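Local structure of separin (Saccharomyces cerevisiae, 5U1T) at residues A[678-683]-A[713-718]; A[685-690]-A[736-741]. The protein cleaves the cohesin subunit MCD1/SCC1 as a caspase-like cysteine protease at the onset of anaphase, so that the chromosomes can segregate. One frame throughout, in Å; residues are numbered along the deposited sequence.

Contact 1 of 2, residues A[678-683]-A[713-718]; sequences AKIEQA and AMKPEL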
# COMPACT_ATOMS: atom_id res chain seq x y z
N ALA A 678 -20.05 9.92 -8.82
CA ALA A 678 -18.73 10.26 -8.31
C ALA A 678 -17.67 9.95 -9.37
O ALA A 678 -17.71 8.89 -10.00
CB ALA A 678 -18.44 9.51 -7.03
N LYS A 679 -16.73 10.86 -9.58
CA LYS A 679 -15.65 10.58 -10.51
C LYS A 679 -14.79 9.47 -9.93
O LYS A 679 -14.83 9.24 -8.72
CB LYS A 679 -14.79 11.82 -10.80
CG LYS A 679 -14.01 11.72 -12.11
CD LYS A 679 -12.90 12.77 -12.19
CE LYS A 679 -11.79 12.46 -11.18
NZ LYS A 679 -11.27 11.08 -11.36
N ILE A 680 -14.02 8.82 -10.79
CA ILE A 680 -13.32 7.58 -10.42
C ILE A 680 -12.34 7.81 -9.28
O ILE A 680 -12.09 6.89 -8.50
CB ILE A 680 -12.57 6.97 -11.63
CG1 ILE A 680 -13.42 7.05 -12.89
CG2 ILE A 680 -12.22 5.51 -11.35
CD1 ILE A 680 -14.80 6.44 -12.73
N GLU A 681 -11.81 9.02 -9.17
CA GLU A 681 -10.87 9.31 -8.10
C GLU A 681 -11.56 9.38 -6.74
O GLU A 681 -11.04 8.86 -5.75
CB GLU A 681 -10.10 10.60 -8.37
CG GLU A 681 -8.61 10.42 -8.16
CD GLU A 681 -7.85 11.73 -7.89
OE1 GLU A 681 -8.26 12.81 -8.40
OE2 GLU A 681 -6.82 11.64 -7.16
N GLN A 682 -12.72 10.01 -6.68
CA GLN A 682 -13.43 10.11 -5.42
C GLN A 682 -14.01 8.76 -5.01
O GLN A 682 -14.10 8.45 -3.83
CB GLN A 682 -14.53 11.16 -5.51
CG GLN A 682 -14.04 12.54 -5.10
CD GLN A 682 -12.95 13.10 -6.03
OE1 GLN A 682 -13.12 13.14 -7.26
NE2 GLN A 682 -11.83 13.54 -5.43
N ALA A 683 -14.39 7.95 -5.99
CA ALA A 683 -14.97 6.64 -5.73
C ALA A 683 -13.90 5.69 -5.21
O ALA A 683 -14.15 4.87 -4.33
CB ALA A 683 -15.61 6.08 -6.98
N ALA A 713 -21.38 -3.61 -8.86
CA ALA A 713 -22.61 -3.36 -9.61
C ALA A 713 -22.84 -1.86 -9.85
O ALA A 713 -23.70 -1.46 -10.65
CB ALA A 713 -23.80 -3.97 -8.88
N MET A 714 -22.06 -1.04 -9.15
CA MET A 714 -22.31 0.39 -9.12
C MET A 714 -21.14 1.19 -9.61
O MET A 714 -21.30 2.34 -10.00
CB MET A 714 -22.67 0.82 -7.71
CG MET A 714 -23.98 0.20 -7.24
SD MET A 714 -24.39 0.77 -5.60
CE MET A 714 -22.80 0.61 -4.77
N LYS A 715 -19.96 0.60 -9.56
CA LYS A 715 -18.78 1.28 -10.06
C LYS A 715 -17.82 0.25 -10.64
O LYS A 715 -16.74 0.00 -10.08
CB LYS A 715 -18.11 2.09 -8.94
CG LYS A 715 -17.43 3.37 -9.39
CD LYS A 715 -18.45 4.42 -9.86
CE LYS A 715 -17.79 5.69 -10.42
NZ LYS A 715 -18.79 6.59 -11.06
N PRO A 716 -18.21 -0.37 -11.78
CA PRO A 716 -17.45 -1.46 -12.40
C PRO A 716 -15.98 -1.11 -12.60
O PRO A 716 -15.10 -1.96 -12.39
CB PRO A 716 -18.15 -1.64 -13.76
CG PRO A 716 -19.50 -1.13 -13.56
CD PRO A 716 -19.37 0.01 -12.59
N GLU A 717 -15.71 0.13 -12.98
CA GLU A 717 -14.36 0.53 -13.31
C GLU A 717 -13.46 0.51 -12.07
O GLU A 717 -12.24 0.68 -12.18
CB GLU A 717 -14.34 1.91 -13.99
CG GLU A 717 -14.99 3.03 -13.18
CD GLU A 717 -16.50 3.19 -13.43
OE1 GLU A 717 -17.24 2.17 -13.42
OE2 GLU A 717 -16.96 4.34 -13.63
N LEU A 718 -14.05 0.30 -10.90
CA LEU A 718 -13.26 0.12 -9.68
C LEU A 718 -12.57 -1.23 -9.73
O LEU A 718 -11.66 -1.51 -8.96
CB LEU A 718 -14.13 0.21 -8.42
CG LEU A 718 -14.69 1.56 -8.01
CD1 LEU A 718 -15.39 1.44 -6.68
CD2 LEU A 718 -13.58 2.59 -7.96

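Contact 2 of 2, residues A[685-690]-A[736-741]; sequences LHASSL and ILLNIK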
# COMPACT_ATOMS: atom_id res chain seq x y z
N LEU A 685 -11.41 6.71 -3.58
CA LEU A 685 -11.14 7.21 -2.24
C LEU A 685 -12.16 6.71 -1.23
O LEU A 685 -11.81 6.24 -0.16
CB LEU A 685 -11.12 8.72 -2.25
CG LEU A 685 -10.35 9.32 -1.09
CD1 LEU A 685 -8.89 9.00 -1.29
CD2 LEU A 685 -10.60 10.83 -1.02
N HIS A 686 -13.43 6.82 -1.58
CA HIS A 686 -14.50 6.34 -0.73
C HIS A 686 -14.35 4.82 -0.47
O HIS A 686 -14.40 4.37 0.69
CB HIS A 686 -15.85 6.67 -1.40
CG HIS A 686 -17.05 6.20 -0.64
ND1 HIS A 686 -17.11 6.19 0.74
CD2 HIS A 686 -18.25 5.73 -1.07
CE1 HIS A 686 -18.29 5.72 1.12
NE2 HIS A 686 -19.00 5.44 0.04
N ALA A 687 -14.11 4.05 -1.52
CA ALA A 687 -14.08 2.59 -1.42
C ALA A 687 -12.87 2.11 -0.62
O ALA A 687 -12.97 1.19 0.19
CB ALA A 687 -14.09 1.95 -2.81
N SER A 688 -11.73 2.75 -0.84
CA SER A 688 -10.52 2.33 -0.17
C SER A 688 -10.67 2.41 1.36
O SER A 688 -10.16 1.56 2.08
CB SER A 688 -9.34 3.17 -0.64
OG SER A 688 -8.12 2.50 -0.42
N SER A 689 -11.39 3.41 1.83
CA SER A 689 -11.50 3.64 3.27
C SER A 689 -12.41 2.62 3.95
O SER A 689 -12.30 2.38 5.15
CB SER A 689 -12.02 5.05 3.55
OG SER A 689 -13.34 5.20 3.06
N LEU A 690 -13.32 2.04 3.17
CA LEU A 690 -14.31 1.13 3.73
C LEU A 690 -13.82 -0.30 3.81
O LEU A 690 -14.59 -1.19 4.09
CB LEU A 690 -15.58 1.18 2.90
CG LEU A 690 -16.35 2.49 3.02
CD1 LEU A 690 -17.63 2.46 2.20
CD2 LEU A 690 -16.64 2.79 4.49
N ILE A 736 -5.77 -0.91 -9.31
CA ILE A 736 -5.11 -2.15 -8.96
C ILE A 736 -4.81 -2.17 -7.47
O ILE A 736 -5.03 -3.17 -6.81
CB ILE A 736 -3.81 -2.36 -9.76
CG1 ILE A 736 -4.10 -2.38 -11.26
CG2 ILE A 736 -3.17 -3.67 -9.38
CD1 ILE A 736 -2.86 -2.60 -12.11
N LEU A 737 -4.33 -1.04 -6.95
CA LEU A 737 -4.07 -0.93 -5.52
C LEU A 737 -5.33 -1.14 -4.68
O LEU A 737 -5.26 -1.71 -3.60
CB LEU A 737 -3.46 0.43 -5.18
CG LEU A 737 -2.04 0.69 -5.68
CD1 LEU A 737 -1.66 2.15 -5.45
CD2 LEU A 737 -1.03 -0.23 -5.01
N LEU A 738 -6.48 -0.68 -5.18
CA LEU A 738 -7.74 -0.88 -4.47
C LEU A 738 -8.03 -2.37 -4.34
O LEU A 738 -8.39 -2.86 -3.26
CB LEU A 738 -8.91 -0.20 -5.20
CG LEU A 738 -10.28 -0.46 -4.57
CD1 LEU A 738 -10.45 0.36 -3.31
CD2 LEU A 738 -11.40 -0.22 -5.55
N ASN A 739 -7.86 -3.09 -5.44
CA ASN A 739 -8.17 -4.50 -5.49
C ASN A 739 -7.15 -5.31 -4.70
O ASN A 739 -7.47 -6.36 -4.18
CB ASN A 739 -8.26 -4.98 -6.94
CG ASN A 739 -9.56 -4.55 -7.62
OD1 ASN A 739 -9.67 -3.42 -8.10
ND2 ASN A 739 -10.53 -5.45 -7.69
N ILE A 740 -5.93 -4.80 -4.61
CA ILE A 740 -4.92 -5.42 -3.79
C ILE A 740 -5.35 -5.34 -2.33
O ILE A 740 -5.31 -6.33 -1.59
CB ILE A 740 -3.55 -4.75 -3.98
CG1 ILE A 740 -2.96 -5.16 -5.34
CG2 ILE A 740 -2.61 -5.08 -2.83
CD1 ILE A 740 -1.63 -4.50 -5.72
N LYS A 741 -5.79 -4.16 -1.93
CA LYS A 741 -6.24 -3.91 -0.57
C LYS A 741 -7.48 -4.75 -0.23
O LYS A 741 -7.62 -5.19 0.90
CB LYS A 741 -6.52 -2.43 -0.37
CG LYS A 741 -6.48 -1.95 1.06
CD LYS A 741 -6.97 -0.53 1.15
CE LYS A 741 -7.07 -0.08 2.58
NZ LYS A 741 -7.77 1.21 2.67

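Contact 1 of 2, residues A[678-683]-A[713-718]
K715 reaches across to A678 from the turn after helix 700-714, gripping the loop that leads into helix 680-689 in the all-helical part of separase. The contact thus ties the start of helix 680-689 to the turn just past the end of the next helix, consistent with an up-and-down run of helices. The polar share rests on the ammonium: K715 NZ donates to A678 O at 2.8 Å, in the carbonyl plane and with a C=O...N angle of 158°. It also bonds L675 O, so two carbonyls of the same loop share one buried lysine. E717 OE2 is a third, long partner of K715 NZ at 3.9 Å, and its charge would be expected to offset part of the lysine's. The lysine chain bends at chi2 (69°) and then runs straight, which carries NZ past A683 to the loop. A methionine in its place has no ammonium, and both carbonyls would probably lose their donor, with E717 left without this positive neighbour.

The apolar share lies along these chains. A683 CB sits beside the lysine methylenes, 4.1 Å from K715 CG, and L718 CD2 touches the CB of the same alanine. I680 crosses E717 at a slant, its CD1 laid against the glutamate's CG and carboxylate end. That methyl also meets the lysine stem, with I680 CD1 3.9 Å from K715 CE.

Contact 2 of 2, residues A[685-690]-A[736-741]
K741 and L738 meet A687 and S688 where two helices run side by side in the same direction, a buried helix-helix contact near the middle of the chain. The local axes of 685-689 and 736-741 pass 10.1 Å apart and diverge by just 18°. At such spacing side chains do the bridging, and two from helix 729-752, one turn apart, do nearly all of it.

L738 supplies the apolar half. Its CG stands anti to the backbone N (chi1 175°), which sends CD1 across to the other helix. There L738 CD1 rests 4.0 Å from A687 CB and 3.7 Å from S688 N, lying against both residues.

Helix 680-689 and helix 729-752 are separated in sequence by helix 700-714, and the near-parallel pairing of first and third helices is consistent with an alpha-solenoid-like stack in which neighbours alternate in direction.

K741 makes the polar half. Its chain is fully extended, and K741 NZ donates to S688 O, near the end of helix 680-689, at a modelled 2.5 Å whose exact length is doubtful at this resolution. A second, weak bond joins K741 NZ to S688 OG at 3.4 Å. A positive group here would probably suit the negative end of the helix dipole, and E651 of helix 642-655 pairs with the same ammonium as a salt bridge. Next to it, S689 OG turns back to H686 O at 2.7 Å, tilted 30° from the carbonyl plane.

The two contacts lie on helix 680-689, contact 1 at its start and contact 2 towards its end, with centres about 11 Å apart. Their segments alternate along the chain: 678-683, 685-690, 713-718, then 736-741, so the first helix is held in turn by the turn following helix 700-714 and by helix 729-752. L718 joins the two sites, L718 CD1 lying 4.1 Å from A687 CB and L718 O 3.7 Å from L738 CD2. Helix 680-689, helix 729-752 and the 3-10 segment after helix 700-714 thus meet at one small apolar patch. This is packing within the helical domain, away from the cysteine assigned as catalytic by similarity, and no other protein chain touches it.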